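Long-range contacts in inorganic pyrophosphatase (Shewanella sp. AS-11, PDB 6LL8), which probably catalyses the hydrolysis of diphosphate to two phosphates, using divalent metal ions such as manganese or magnesium: residues A[3-8]-A[59-64]; A[46-51]-A[181-186]; A[36-41]-A[55-60]; A[275-280]-A[300-305]; A[262-267]-A[283-288]. All coordinates share one frame; numbering follows the deposited sequence.

Contact 1 (A[3-8]-A[59-64])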
# COMPACT_ATOMS: atom_id res chain seq x y z
N SER A 3 -13.99 6.54 -20.81
CA SER A 3 -12.66 6.06 -20.32
C SER A 3 -12.87 5.11 -19.16
O SER A 3 -13.80 5.34 -18.39
CB SER A 3 -11.80 7.21 -19.83
OG SER A 3 -11.34 8.04 -20.90
N MET A 4 -12.02 4.11 -19.05
CA MET A 4 -11.89 3.35 -17.80
C MET A 4 -11.26 4.24 -16.74
O MET A 4 -10.51 5.18 -17.07
CB MET A 4 -11.05 2.09 -18.01
CG MET A 4 -9.56 2.33 -18.16
SD MET A 4 -8.60 0.86 -18.50
CE MET A 4 -8.81 0.78 -20.28
N TYR A 5 -11.52 3.92 -15.50
CA TYR A 5 -10.82 4.54 -14.37
C TYR A 5 -9.82 3.56 -13.81
O TYR A 5 -10.15 2.41 -13.55
CB TYR A 5 -11.82 4.99 -13.30
CG TYR A 5 -12.63 6.17 -13.73
CD1 TYR A 5 -12.17 7.45 -13.52
CD2 TYR A 5 -13.86 6.01 -14.31
CE1 TYR A 5 -12.89 8.55 -13.92
CE2 TYR A 5 -14.60 7.11 -14.71
CZ TYR A 5 -14.11 8.38 -14.51
OH TYR A 5 -14.85 9.46 -14.89
N VAL A 6 -8.62 4.05 -13.58
CA VAL A 6 -7.52 3.27 -13.01
C VAL A 6 -7.34 3.72 -11.58
O VAL A 6 -7.08 4.91 -11.36
CB VAL A 6 -6.23 3.45 -13.83
CG1 VAL A 6 -5.17 2.50 -13.29
CG2 VAL A 6 -6.47 3.22 -15.31
N VAL A 7 -7.55 2.84 -10.61
CA VAL A 7 -7.64 3.30 -9.21
C VAL A 7 -7.12 2.22 -8.26
O VAL A 7 -7.45 1.03 -8.37
CB VAL A 7 -9.05 3.77 -8.88
CG1 VAL A 7 -10.05 2.67 -9.00
CG2 VAL A 7 -9.13 4.39 -7.50
N GLY A 8 -6.33 2.69 -7.32
CA GLY A 8 -5.75 1.85 -6.28
C GLY A 8 -6.59 1.79 -5.03
O GLY A 8 -7.78 2.11 -5.02
N GLU A 59 -7.58 12.50 -10.23
CA GLU A 59 -8.97 12.85 -9.87
C GLU A 59 -9.41 12.09 -8.63
O GLU A 59 -9.34 10.86 -8.58
CB GLU A 59 -9.85 12.47 -11.06
CG GLU A 59 -11.32 12.77 -10.81
CD GLU A 59 -12.24 12.39 -11.96
OE1 GLU A 59 -11.77 12.28 -13.09
OE2 GLU A 59 -13.44 12.28 -11.67
N TYR A 60 -9.96 12.81 -7.68
CA TYR A 60 -10.58 12.20 -6.49
C TYR A 60 -11.99 11.78 -6.86
O TYR A 60 -12.81 12.61 -7.27
CB TYR A 60 -10.67 13.18 -5.33
CG TYR A 60 -11.48 12.69 -4.15
CD1 TYR A 60 -10.97 11.73 -3.30
CD2 TYR A 60 -12.71 13.24 -3.84
CE1 TYR A 60 -11.68 11.28 -2.21
CE2 TYR A 60 -13.43 12.82 -2.74
CZ TYR A 60 -12.91 11.83 -1.93
OH TYR A 60 -13.61 11.41 -0.83
N LYS A 61 -12.27 10.50 -6.77
CA LYS A 61 -13.54 9.93 -7.24
C LYS A 61 -13.86 8.74 -6.38
O LYS A 61 -12.99 7.88 -6.19
CB LYS A 61 -13.45 9.55 -8.71
CG LYS A 61 -14.72 8.94 -9.27
CD LYS A 61 -14.67 8.76 -10.75
CE LYS A 61 -15.90 8.09 -11.34
NZ LYS A 61 -17.14 8.82 -11.04
N THR A 62 -15.07 8.69 -5.83
CA THR A 62 -15.45 7.61 -4.89
C THR A 62 -16.56 6.71 -5.44
O THR A 62 -16.69 5.59 -4.90
CB THR A 62 -15.76 8.17 -3.52
OG1 THR A 62 -16.78 9.15 -3.63
CG2 THR A 62 -14.53 8.77 -2.89
N SER A 63 -17.34 7.14 -6.40
CA SER A 63 -18.41 6.29 -6.95
C SER A 63 -18.08 5.90 -8.38
O SER A 63 -17.73 6.74 -9.22
CB SER A 63 -19.74 6.90 -6.84
OG SER A 63 -20.63 6.25 -7.73
N TYR A 64 -18.18 4.61 -8.61
CA TYR A 64 -17.78 4.02 -9.90
C TYR A 64 -18.88 3.14 -10.48
O TYR A 64 -18.64 2.48 -11.50
CB TYR A 64 -16.50 3.18 -9.74
CG TYR A 64 -15.32 4.03 -9.39
CD1 TYR A 64 -15.13 4.44 -8.10
CD2 TYR A 64 -14.42 4.47 -10.35
CE1 TYR A 64 -14.07 5.24 -7.74
CE2 TYR A 64 -13.34 5.26 -10.01
CZ TYR A 64 -13.15 5.64 -8.70
OH TYR A 64 -12.10 6.44 -8.35
O HOH W 1 -17.58 9.43 -14.38
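Tyr5 and Tyr64 meet on one face of the parallel sheet of the DHH domain, near its outermost strand 59-60; strand 34-38 separates 59-60 from strand 4-7, so the segments meet through side chains rather than backbone pairing. The Tyr5 side chain can be followed outward. Its CB lies at the edge of the Tyr64 ring, 3.6 Å from Tyr64 CE2, and CG is slightly farther from the same atom. The two rings form an offset edge-to-face pair, Tyr64 presenting its edge, with planes 83° apart and centroids 5.7 Å apart. Further out, Tyr5 CE1 meets Lys61 CD at 3.6 Å, while Lys61 CE sits over the ring face as a CH-pi contact, 3.8 Å from the centroid of Tyr5. Glu59 OE1 approaches the edge of the ring, 4.0 Å from Tyr5 CE1. At the tip, Tyr5 OH is 2.8 Å from a water that also has a weak bond from Lys61 NZ. A serine in place of Tyr5 would probably leave the methylenes of Lys61 and the edge of Tyr64 without the aromatic face they pack on. Lys61 runs extended until chi4 (58°) turns its ammonium aside, and NZ donates to Ser63 O at 2.8 Å.

Contact 2 (A[46-51]-A[181-186])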
# COMPACT_ATOMS: atom_id res chain seq x y z
N THR A 46 3.65 10.65 -0.81
CA THR A 46 3.19 10.68 -2.20
C THR A 46 3.20 12.11 -2.73
O THR A 46 3.55 12.34 -3.88
CB THR A 46 1.81 10.05 -2.37
OG1 THR A 46 1.83 8.74 -1.77
CG2 THR A 46 1.43 9.94 -3.83
N ALA A 47 2.80 13.08 -1.91
CA ALA A 47 2.84 14.48 -2.35
C ALA A 47 4.28 14.84 -2.73
O ALA A 47 4.49 15.56 -3.71
CB ALA A 47 2.28 15.37 -1.26
N PHE A 48 5.25 14.40 -1.93
CA PHE A 48 6.67 14.66 -2.20
C PHE A 48 7.06 14.10 -3.55
O PHE A 48 7.74 14.76 -4.36
CB PHE A 48 7.49 14.08 -1.05
CG PHE A 48 8.98 14.13 -1.23
CD1 PHE A 48 9.68 15.23 -0.80
CD2 PHE A 48 9.69 13.08 -1.82
CE1 PHE A 48 11.05 15.31 -0.97
CE2 PHE A 48 11.08 13.16 -1.97
CZ PHE A 48 11.74 14.27 -1.52
N ILE A 49 6.67 12.86 -3.82
CA ILE A 49 7.04 12.20 -5.11
C ILE A 49 6.42 12.97 -6.28
O ILE A 49 7.10 13.25 -7.28
CB ILE A 49 6.57 10.74 -5.09
CG1 ILE A 49 7.35 9.91 -4.05
CG2 ILE A 49 6.67 10.13 -6.48
CD1 ILE A 49 6.69 8.56 -3.78
N LEU A 50 5.12 13.27 -6.19
CA LEU A 50 4.45 13.93 -7.32
C LEU A 50 5.04 15.32 -7.53
O LEU A 50 5.19 15.73 -8.68
CB LEU A 50 2.94 13.99 -7.12
CG LEU A 50 2.20 12.65 -7.10
CD1 LEU A 50 0.71 12.88 -7.30
CD2 LEU A 50 2.71 11.63 -8.11
N GLU A 51 5.36 16.04 -6.47
CA GLU A 51 5.92 17.39 -6.64
C GLU A 51 7.29 17.27 -7.31
O GLU A 51 7.62 18.07 -8.22
CB GLU A 51 5.99 18.12 -5.30
CG GLU A 51 6.48 19.56 -5.45
CD GLU A 51 7.95 19.85 -5.71
OE1 GLU A 51 8.81 19.01 -5.41
OE2 GLU A 51 8.21 20.98 -6.22
N MET A 181 15.78 7.03 0.61
CA MET A 181 15.93 7.50 1.98
C MET A 181 15.15 8.80 2.17
O MET A 181 14.55 8.98 3.22
CB MET A 181 17.40 7.64 2.33
CG MET A 181 17.59 7.91 3.81
SD MET A 181 16.92 6.62 4.92
CE MET A 181 17.94 5.24 4.46
N ASP A 182 15.16 9.69 1.18
CA ASP A 182 14.39 10.95 1.28
C ASP A 182 12.94 10.62 1.60
O ASP A 182 12.30 11.29 2.42
CB ASP A 182 14.45 11.75 -0.01
CG ASP A 182 15.74 12.46 -0.26
OD1 ASP A 182 16.57 12.46 0.63
OD2 ASP A 182 15.89 12.90 -1.40
N MET A 183 12.36 9.67 0.90
CA MET A 183 10.94 9.31 1.09
C MET A 183 10.70 8.86 2.52
O MET A 183 9.65 9.23 3.11
CB MET A 183 10.53 8.23 0.12
CG MET A 183 10.35 8.81 -1.31
SD MET A 183 9.73 7.57 -2.46
CE MET A 183 11.17 6.51 -2.57
N PHE A 184 11.60 8.06 3.08
CA PHE A 184 11.43 7.61 4.47
C PHE A 184 11.71 8.72 5.48
O PHE A 184 11.10 8.70 6.54
CB PHE A 184 12.19 6.31 4.72
CG PHE A 184 11.50 5.14 4.05
CD1 PHE A 184 10.42 4.53 4.66
CD2 PHE A 184 11.87 4.72 2.79
CE1 PHE A 184 9.72 3.52 4.00
CE2 PHE A 184 11.18 3.71 2.15
CZ PHE A 184 10.10 3.12 2.75
N LYS A 185 12.53 9.68 5.15
CA LYS A 185 12.66 10.88 6.01
C LYS A 185 11.36 11.68 5.99
O LYS A 185 10.92 12.15 7.03
CB LYS A 185 13.84 11.75 5.55
CG LYS A 185 15.20 11.12 5.80
CD LYS A 185 16.31 12.05 5.35
CE LYS A 185 17.69 11.52 5.52
NZ LYS A 185 18.61 12.69 5.48
N VAL A 186 10.70 11.79 4.85
CA VAL A 186 9.36 12.43 4.80
C VAL A 186 8.38 11.63 5.66
O VAL A 186 7.65 12.24 6.46
CB VAL A 186 8.88 12.59 3.37
CG1 VAL A 186 7.43 13.06 3.33
CG2 VAL A 186 9.76 13.59 2.62
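Helices 46-51 and 181-186 pass each other at 138° between their N-to-C directions, their axes approaching to 10.1 Å and the CA atoms of Phe48 and Met183 to 7.6 Å. Phe48 fills much of the interval. With its CG anti to the backbone N (chi1 174°), the ring extends toward the second helix, and Val186 CG2 comes down over one face, displaced toward the rim, in a CH-pi contact 4.1 Å from the centroid of the Phe48 ring. At the far end of the ring, Phe48 CZ touches Asp182 CB at 4.0 Å, so the methylene of the aspartate packs there. Residues 182 and 186 are one helical turn apart, and the ring spans that turn. The arrangement is apolar helix-helix packing: helix 44-53, the helical arm of a beta-alpha-beta unit in the DHH domain, lies against helix 176-187. Deeper inside, Ile49 and Met183 form the second cluster. In one of the two Met183 conformers, Met183 SD lies 3.5 Å from Ile49 CD1 and 3.7 Å from Ile49 CG1, contacts that rest on that copy. Both residues also touch Cys142 of helix 134-147, while Ile49 reaches Ser14 and Cys18 of helix 14-29.

Contact 3 (A[36-41]-A[55-60])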
# COMPACT_ATOMS: atom_id res chain seq x y z
N ALA A 36 -6.71 8.20 -14.59
CA ALA A 36 -6.21 7.87 -13.25
C ALA A 36 -7.09 8.49 -12.18
O ALA A 36 -7.49 9.66 -12.30
CB ALA A 36 -4.80 8.33 -13.08
N ALA A 37 -7.38 7.76 -11.13
CA ALA A 37 -8.20 8.28 -10.04
C ALA A 37 -7.63 7.84 -8.70
O ALA A 37 -6.73 6.98 -8.63
CB ALA A 37 -9.63 7.88 -10.21
N ARG A 38 -8.18 8.41 -7.65
CA ARG A 38 -7.81 8.09 -6.27
C ARG A 38 -9.05 8.09 -5.38
O ARG A 38 -9.98 8.88 -5.61
CB ARG A 38 -6.77 9.04 -5.72
CG ARG A 38 -7.20 10.49 -5.64
CD ARG A 38 -6.04 11.41 -5.29
NE ARG A 38 -6.40 12.80 -5.48
CZ ARG A 38 -6.87 13.63 -4.57
NH1 ARG A 38 -7.03 13.27 -3.32
NH2 ARG A 38 -7.13 14.87 -4.93
N LEU A 39 -9.01 7.27 -4.34
CA LEU A 39 -10.11 7.12 -3.36
C LEU A 39 -9.88 7.92 -2.09
O LEU A 39 -10.70 7.82 -1.19
CB LEU A 39 -10.25 5.66 -3.01
CG LEU A 39 -10.85 4.78 -4.09
CD1 LEU A 39 -10.73 3.29 -3.78
CD2 LEU A 39 -12.32 5.13 -4.30
N GLY A 40 -8.79 8.66 -1.99
CA GLY A 40 -8.49 9.43 -0.79
C GLY A 40 -7.45 10.47 -1.08
O GLY A 40 -6.97 10.58 -2.20
N GLU A 41 -7.11 11.21 -0.04
CA GLU A 41 -6.04 12.20 -0.07
C GLU A 41 -4.69 11.51 -0.15
O GLU A 41 -4.54 10.33 0.11
CB GLU A 41 -6.11 13.09 1.17
CG GLU A 41 -7.44 13.84 1.28
CD GLU A 41 -7.94 14.87 0.25
OE1 GLU A 41 -7.37 15.11 -0.87
OE2 GLU A 41 -8.98 15.48 0.57
N PHE A 55 3.82 16.21 -11.21
CA PHE A 55 2.45 15.71 -11.42
C PHE A 55 1.45 16.35 -10.47
O PHE A 55 1.75 16.55 -9.29
CB PHE A 55 2.39 14.20 -11.18
CG PHE A 55 3.09 13.39 -12.24
CD1 PHE A 55 2.41 12.98 -13.36
CD2 PHE A 55 4.43 13.10 -12.13
CE1 PHE A 55 3.07 12.28 -14.35
CE2 PHE A 55 5.09 12.37 -13.12
CZ PHE A 55 4.41 11.97 -14.22
N GLU A 56 0.26 16.55 -10.98
CA GLU A 56 -0.93 16.81 -10.14
C GLU A 56 -1.47 15.48 -9.60
O GLU A 56 -1.28 14.43 -10.20
CB GLU A 56 -2.01 17.52 -10.95
CG GLU A 56 -1.57 18.86 -11.51
CD GLU A 56 -1.28 19.95 -10.49
OE1 GLU A 56 -1.87 19.91 -9.38
OE2 GLU A 56 -0.48 20.87 -10.80
N ALA A 57 -2.15 15.53 -8.47
CA ALA A 57 -2.84 14.35 -7.91
C ALA A 57 -3.90 13.94 -8.90
O ALA A 57 -4.62 14.78 -9.45
CB ALA A 57 -3.44 14.69 -6.58
N PRO A 58 -4.14 12.63 -9.05
CA PRO A 58 -5.22 12.15 -9.88
C PRO A 58 -6.59 12.61 -9.36
O PRO A 58 -6.73 12.99 -8.24
CB PRO A 58 -5.11 10.63 -9.78
CG PRO A 58 -3.76 10.31 -9.28
CD PRO A 58 -3.28 11.53 -8.55
N GLU A 59 -7.58 12.50 -10.23
CA GLU A 59 -8.97 12.85 -9.87
C GLU A 59 -9.41 12.09 -8.63
O GLU A 59 -9.34 10.86 -8.58
CB GLU A 59 -9.85 12.47 -11.06
CG GLU A 59 -11.32 12.77 -10.81
CD GLU A 59 -12.24 12.39 -11.96
OE1 GLU A 59 -11.77 12.28 -13.09
OE2 GLU A 59 -13.44 12.28 -11.67
N TYR A 60 -9.96 12.81 -7.68
CA TYR A 60 -10.58 12.20 -6.49
C TYR A 60 -11.99 11.78 -6.86
O TYR A 60 -12.81 12.61 -7.27
CB TYR A 60 -10.67 13.18 -5.33
CG TYR A 60 -11.48 12.69 -4.15
CD1 TYR A 60 -10.97 11.73 -3.30
CD2 TYR A 60 -12.71 13.24 -3.84
CE1 TYR A 60 -11.68 11.28 -2.21
CE2 TYR A 60 -13.43 12.82 -2.74
CZ TYR A 60 -12.91 11.83 -1.93
OH TYR A 60 -13.61 11.41 -0.83
O HOH W 2 -6.84 12.13 -13.12
O HOH W 3 -6.74 15.95 -7.64
O HOH W 4 -12.42 9.59 0.64
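Arg38 lays one face of its guanidinium under Tyr60 CB, which sits 3.9 Å above the centre of that plane, while the Tyr60 ring beyond, in one of its two conformers, is tilted 43° against it. The group is gripped around its rim. Arg38 NE donates to Pro58 O at 2.8 Å, the oxygen lying somewhat out of the guanidinium plane. Arg38 NH1 donates to Gly40 O at 2.9 Å and makes a salt bridge with Glu41 OE1 at 3.1 Å, both close to that plane, and NH2 reaches a water shared with Ala57 O. These bonds fix the rotation of the guanidinium. A leucine in its place would probably leave Pro58 O without this donor and Glu41 without its charge partner. The backbone adds a parallel pairing, Arg38 N bonded to Glu59 O at 2.9 Å, and a water joins Ala36 O to Glu59 N. In that conformer the Tyr60 ring turns its edge to Gly40 N, 3.9 Å from Tyr60 CE1. Together the segments close a beta-alpha-beta unit: helix 44-53 links strand 34-38 to the outermost strand 59-60, Ile17 of helix 14-29 packs on Arg38 and Pro58, and strand 4-7 pairs with 34-38 on its other side.

Contact 4 (A[275-280]-A[300-305])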
# COMPACT_ATOMS: atom_id res chain seq x y z
N ARG A 275 -1.12 -16.81 18.87
CA ARG A 275 -1.62 -17.82 17.91
C ARG A 275 -1.04 -17.55 16.51
O ARG A 275 -0.62 -18.52 15.83
CB ARG A 275 -3.15 -17.86 17.88
CG ARG A 275 -3.79 -18.50 19.11
CD ARG A 275 -5.28 -18.70 18.91
NE ARG A 275 -5.92 -17.40 18.79
CZ ARG A 275 -6.48 -16.88 17.69
NH1 ARG A 275 -6.53 -17.55 16.55
NH2 ARG A 275 -7.00 -15.68 17.74
N ALA A 276 -1.05 -16.31 16.06
CA ALA A 276 -0.64 -16.01 14.68
C ALA A 276 0.87 -16.13 14.51
O ALA A 276 1.29 -16.64 13.47
CB ALA A 276 -1.13 -14.65 14.26
N TYR A 277 1.68 -15.63 15.44
CA TYR A 277 3.13 -15.40 15.27
C TYR A 277 3.96 -16.18 16.28
O TYR A 277 5.20 -16.13 16.19
CB TYR A 277 3.47 -13.91 15.36
CG TYR A 277 2.61 -13.05 14.46
CD1 TYR A 277 2.59 -13.24 13.10
CD2 TYR A 277 1.81 -12.05 14.99
CE1 TYR A 277 1.81 -12.44 12.27
CE2 TYR A 277 1.02 -11.26 14.18
CZ TYR A 277 1.01 -11.46 12.82
OH TYR A 277 0.21 -10.66 12.06
N GLY A 278 3.32 -16.77 17.30
CA GLY A 278 4.07 -17.37 18.40
C GLY A 278 4.74 -16.33 19.26
O GLY A 278 5.68 -16.66 20.01
N LYS A 279 4.21 -15.10 19.26
CA LYS A 279 4.78 -13.98 20.03
C LYS A 279 3.67 -13.25 20.76
O LYS A 279 2.96 -12.45 20.16
CB LYS A 279 5.55 -13.09 19.08
CG LYS A 279 6.73 -13.82 18.48
CD LYS A 279 7.71 -12.95 17.79
CE LYS A 279 8.84 -13.75 17.22
NZ LYS A 279 9.93 -12.89 16.70
N PRO A 280 3.47 -13.52 22.06
CA PRO A 280 2.35 -12.96 22.78
C PRO A 280 2.52 -11.46 22.98
O PRO A 280 3.61 -10.96 23.19
CB PRO A 280 2.36 -13.64 24.15
CG PRO A 280 3.77 -14.12 24.30
CD PRO A 280 4.24 -14.46 22.90
N PRO A 300 -0.54 -12.98 6.18
CA PRO A 300 -0.77 -14.41 5.95
C PRO A 300 -1.04 -15.21 7.22
O PRO A 300 -2.00 -15.98 7.28
CB PRO A 300 0.49 -14.87 5.21
CG PRO A 300 0.96 -13.63 4.51
CD PRO A 300 0.68 -12.52 5.50
N ALA A 301 -0.21 -15.02 8.22
CA ALA A 301 -0.35 -15.81 9.46
C ALA A 301 -1.63 -15.43 10.17
O ALA A 301 -2.23 -16.28 10.81
CB ALA A 301 0.85 -15.63 10.37
N LEU A 302 -2.02 -14.16 10.12
CA LEU A 302 -3.29 -13.74 10.76
C LEU A 302 -4.46 -14.38 10.03
O LEU A 302 -5.38 -14.90 10.67
CB LEU A 302 -3.51 -12.24 10.72
CG LEU A 302 -2.75 -11.40 11.71
CD1 LEU A 302 -2.93 -9.94 11.35
CD2 LEU A 302 -3.22 -11.64 13.14
N GLN A 303 -4.45 -14.30 8.70
CA GLN A 303 -5.59 -14.81 7.91
C GLN A 303 -5.70 -16.31 8.16
O GLN A 303 -6.81 -16.83 8.38
CB GLN A 303 -5.45 -14.43 6.43
CG GLN A 303 -6.67 -14.89 5.64
CD GLN A 303 -6.84 -14.05 4.43
OE1 GLN A 303 -6.83 -12.82 4.53
NE2 GLN A 303 -7.00 -14.75 3.30
N ASP A 304 -4.58 -17.01 8.18
CA ASP A 304 -4.62 -18.46 8.39
C ASP A 304 -5.16 -18.75 9.79
O ASP A 304 -5.93 -19.74 9.92
CB ASP A 304 -3.25 -19.07 8.14
CG ASP A 304 -2.81 -19.12 6.69
OD1 ASP A 304 -3.67 -18.95 5.77
OD2 ASP A 304 -1.59 -19.29 6.51
N ALA A 305 -4.83 -17.93 10.80
CA ALA A 305 -5.28 -18.14 12.20
C ALA A 305 -6.80 -17.95 12.31
O ALA A 305 -7.41 -18.64 13.13
CB ALA A 305 -4.62 -17.23 13.20
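Tyr277 crosses the Leu302 side chain at a slant, its ring reaching the far helix with its outer atoms. Ala276 CB sits over the centre of the ring, 3.8 Å above its plane, so one face is covered by the preceding residue of its own helix. Tyr277 CE1 meets Ala301 CB at 3.8 Å, and, in one of the two Leu302 conformers, Tyr277 CZ meets Leu302 CG at 3.9 Å. Neither partner comes squarely on a face or an edge. The torsion that places CG opposite the carbonyl carbon (chi1 -51°) swings the ring toward the second helix, and the hydroxyl then bonds to Val298 O. Ala276 and Ala301 let the backbones come within 5.2 Å, CA to CA, and Ala276 O lies 3.3 Å from Ala301 CB. In that same leucine conformer Ala276 CB also packs on Leu302 CD2. In one of its two conformers, Arg275 passes near Ala305, its NE paired with Asp271 and its NH2 bonded to Ser269. This is plain surface packing in the DHHA2 domain: the end of helix 272-277 rests on helix 294-307, whose Leu302 touches Met208 of strand 203-208, while the chain after the first helix leads on to strand 285-289.

Contact 5 (A[262-267]-A[283-288])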
# COMPACT_ATOMS: atom_id res chain seq x y z
N GLU A 262 7.16 -2.74 16.11
CA GLU A 262 6.36 -2.93 17.33
C GLU A 262 4.90 -2.93 16.90
O GLU A 262 4.48 -1.94 16.27
CB GLU A 262 6.65 -1.83 18.33
CG GLU A 262 5.89 -2.06 19.62
CD GLU A 262 6.20 -1.13 20.75
OE1 GLU A 262 6.19 0.05 20.50
OE2 GLU A 262 6.39 -1.62 21.86
N MET A 263 4.15 -3.94 17.26
CA MET A 263 2.73 -3.98 16.95
C MET A 263 1.93 -3.63 18.18
O MET A 263 2.09 -4.25 19.22
CB MET A 263 2.32 -5.36 16.44
CG MET A 263 0.88 -5.44 15.99
SD MET A 263 0.33 -7.10 15.56
CE MET A 263 0.93 -7.18 13.87
N LEU A 264 1.06 -2.65 18.04
CA LEU A 264 0.05 -2.28 19.05
C LEU A 264 -1.22 -3.04 18.70
O LEU A 264 -1.63 -3.01 17.51
CB LEU A 264 -0.20 -0.77 19.06
CG LEU A 264 1.04 0.12 19.15
CD1 LEU A 264 0.64 1.59 19.17
CD2 LEU A 264 1.90 -0.22 20.33
N VAL A 265 -1.88 -3.68 19.67
CA VAL A 265 -2.98 -4.61 19.40
C VAL A 265 -4.16 -4.29 20.30
O VAL A 265 -3.99 -4.30 21.55
CB VAL A 265 -2.53 -6.06 19.63
CG1 VAL A 265 -3.67 -7.05 19.40
CG2 VAL A 265 -1.30 -6.42 18.80
N VAL A 266 -5.33 -4.16 19.72
CA VAL A 266 -6.61 -4.27 20.45
C VAL A 266 -7.46 -5.29 19.73
O VAL A 266 -7.59 -5.21 18.53
CB VAL A 266 -7.31 -2.91 20.59
CG1 VAL A 266 -6.50 -2.00 21.49
CG2 VAL A 266 -7.57 -2.23 19.26
N SER A 267 -7.91 -6.31 20.43
CA SER A 267 -8.55 -7.46 19.76
C SER A 267 -9.59 -8.11 20.66
O SER A 267 -9.35 -8.25 21.86
CB SER A 267 -7.51 -8.46 19.39
OG SER A 267 -8.05 -9.54 18.66
N ASP A 283 0.48 -6.37 27.59
CA ASP A 283 -0.31 -5.12 27.69
C ASP A 283 -0.42 -4.47 26.30
O ASP A 283 -0.19 -3.27 26.16
CB ASP A 283 0.29 -4.19 28.72
CG ASP A 283 0.19 -4.73 30.13
OD1 ASP A 283 -0.52 -5.75 30.35
OD2 ASP A 283 0.82 -4.13 30.97
N GLY A 284 -0.80 -5.29 25.34
CA GLY A 284 -1.19 -4.80 24.02
C GLY A 284 -0.05 -4.42 23.10
O GLY A 284 -0.33 -3.84 22.05
N ARG A 285 1.17 -4.81 23.41
CA ARG A 285 2.32 -4.51 22.54
C ARG A 285 3.13 -5.77 22.33
O ARG A 285 3.29 -6.59 23.27
CB ARG A 285 3.21 -3.44 23.15
CG ARG A 285 2.47 -2.18 23.56
CD ARG A 285 3.47 -1.14 23.97
NE ARG A 285 2.80 0.05 24.46
CZ ARG A 285 3.39 1.03 25.13
NH1 ARG A 285 4.69 0.98 25.38
NH2 ARG A 285 2.68 2.05 25.56
N VAL A 286 3.71 -5.89 21.15
CA VAL A 286 4.65 -7.00 20.89
C VAL A 286 5.72 -6.50 19.91
O VAL A 286 5.38 -5.85 18.90
CB VAL A 286 3.95 -8.28 20.40
CG1 VAL A 286 3.19 -8.10 19.09
CG2 VAL A 286 4.93 -9.44 20.28
N TRP A 287 6.96 -6.83 20.15
CA TRP A 287 8.07 -6.54 19.22
C TRP A 287 8.24 -7.71 18.29
O TRP A 287 8.37 -8.88 18.72
CB TRP A 287 9.38 -6.28 19.98
CG TRP A 287 10.52 -6.07 19.05
CD1 TRP A 287 11.53 -6.95 18.80
CD2 TRP A 287 10.71 -4.98 18.12
NE1 TRP A 287 12.36 -6.46 17.83
CE2 TRP A 287 11.91 -5.24 17.42
CE3 TRP A 287 10.05 -3.78 17.89
CZ2 TRP A 287 12.41 -4.38 16.45
CZ3 TRP A 287 10.55 -2.91 16.93
CH2 TRP A 287 11.72 -3.21 16.22
N LEU A 288 8.19 -7.40 17.00
CA LEU A 288 8.28 -8.38 15.90
C LEU A 288 9.57 -8.11 15.14
O LEU A 288 9.61 -7.36 14.17
CB LEU A 288 7.05 -8.30 14.99
CG LEU A 288 5.71 -8.51 15.71
CD1 LEU A 288 4.58 -8.26 14.73
CD2 LEU A 288 5.61 -9.89 16.33
O HOH W 5 6.92 -0.40 24.10
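Strands 262-267 and 285-288 run antiparallel, at 153° and 4.7 Å between axes, as neighbours at the edge of the mixed sheet of the DHHA2 domain, with 285-289 outermost. Met263 and Val286 form the hydrogen-bonded pair: Met263 N donates to Val286 O at 2.8 Å in a nearly straight bond (170°), and Val286 N returns one to Met263 O at 3.0 Å. Val265 N adds a third, to Gly284 O at 2.8 Å, where Gly284 has a positive phi just before the strand begins. Flanking these are the non-hydrogen-bonded pairs Glu262 with Trp287 and Leu264 with Arg285. The side chains alternate between two faces. On the face bearing Met263 and Val286, Met263 CB packs on Val286 CG1, and the bend at chi3 (-84°) turns its methyl toward Leu288, CE lying 3.9 Å from Leu288 CD1. On the other face, Leu264 and Arg285 run side by side, with Leu264 CD2 3.8 Å from Arg285 CG. Glu262 CB lies at the edge of the Trp287 indole. Glu262 and Arg285 carry opposite charges, but their charged atoms are not in contact: OE2 lies against the Arg285 methylenes, and their main partners are Lys230 and Glu234, both of helix 230-243. A water mediates between the two side chains, donating to Glu262 OE2 at 2.6 Å and accepting from Arg285 NH1 at 2.9 Å.

From the N terminus, contact 1 opens on strand 4-7 and closes a loop of about fifty residues at 59-64. Contact 3 opens within that loop and ends on the same stretch, sharing Glu59 and Tyr60; the two touch, for example through a probable hydrogen bond between Val6 and Ala37. Contact 2 starts on helix 44-53, within both loops, but crosses them by reaching forward to helix 176-187; it touches contact 3 through Leu50 and Phe55. In the DHHA2 range, contact 5 opens on strand 260-267, contact 4 opens on helix 272-277 before contact 5 closes on 285-289, and contact 4 then closes on helix 294-307, so the two cross. Tyr277 and Lys279 pack against contact 5.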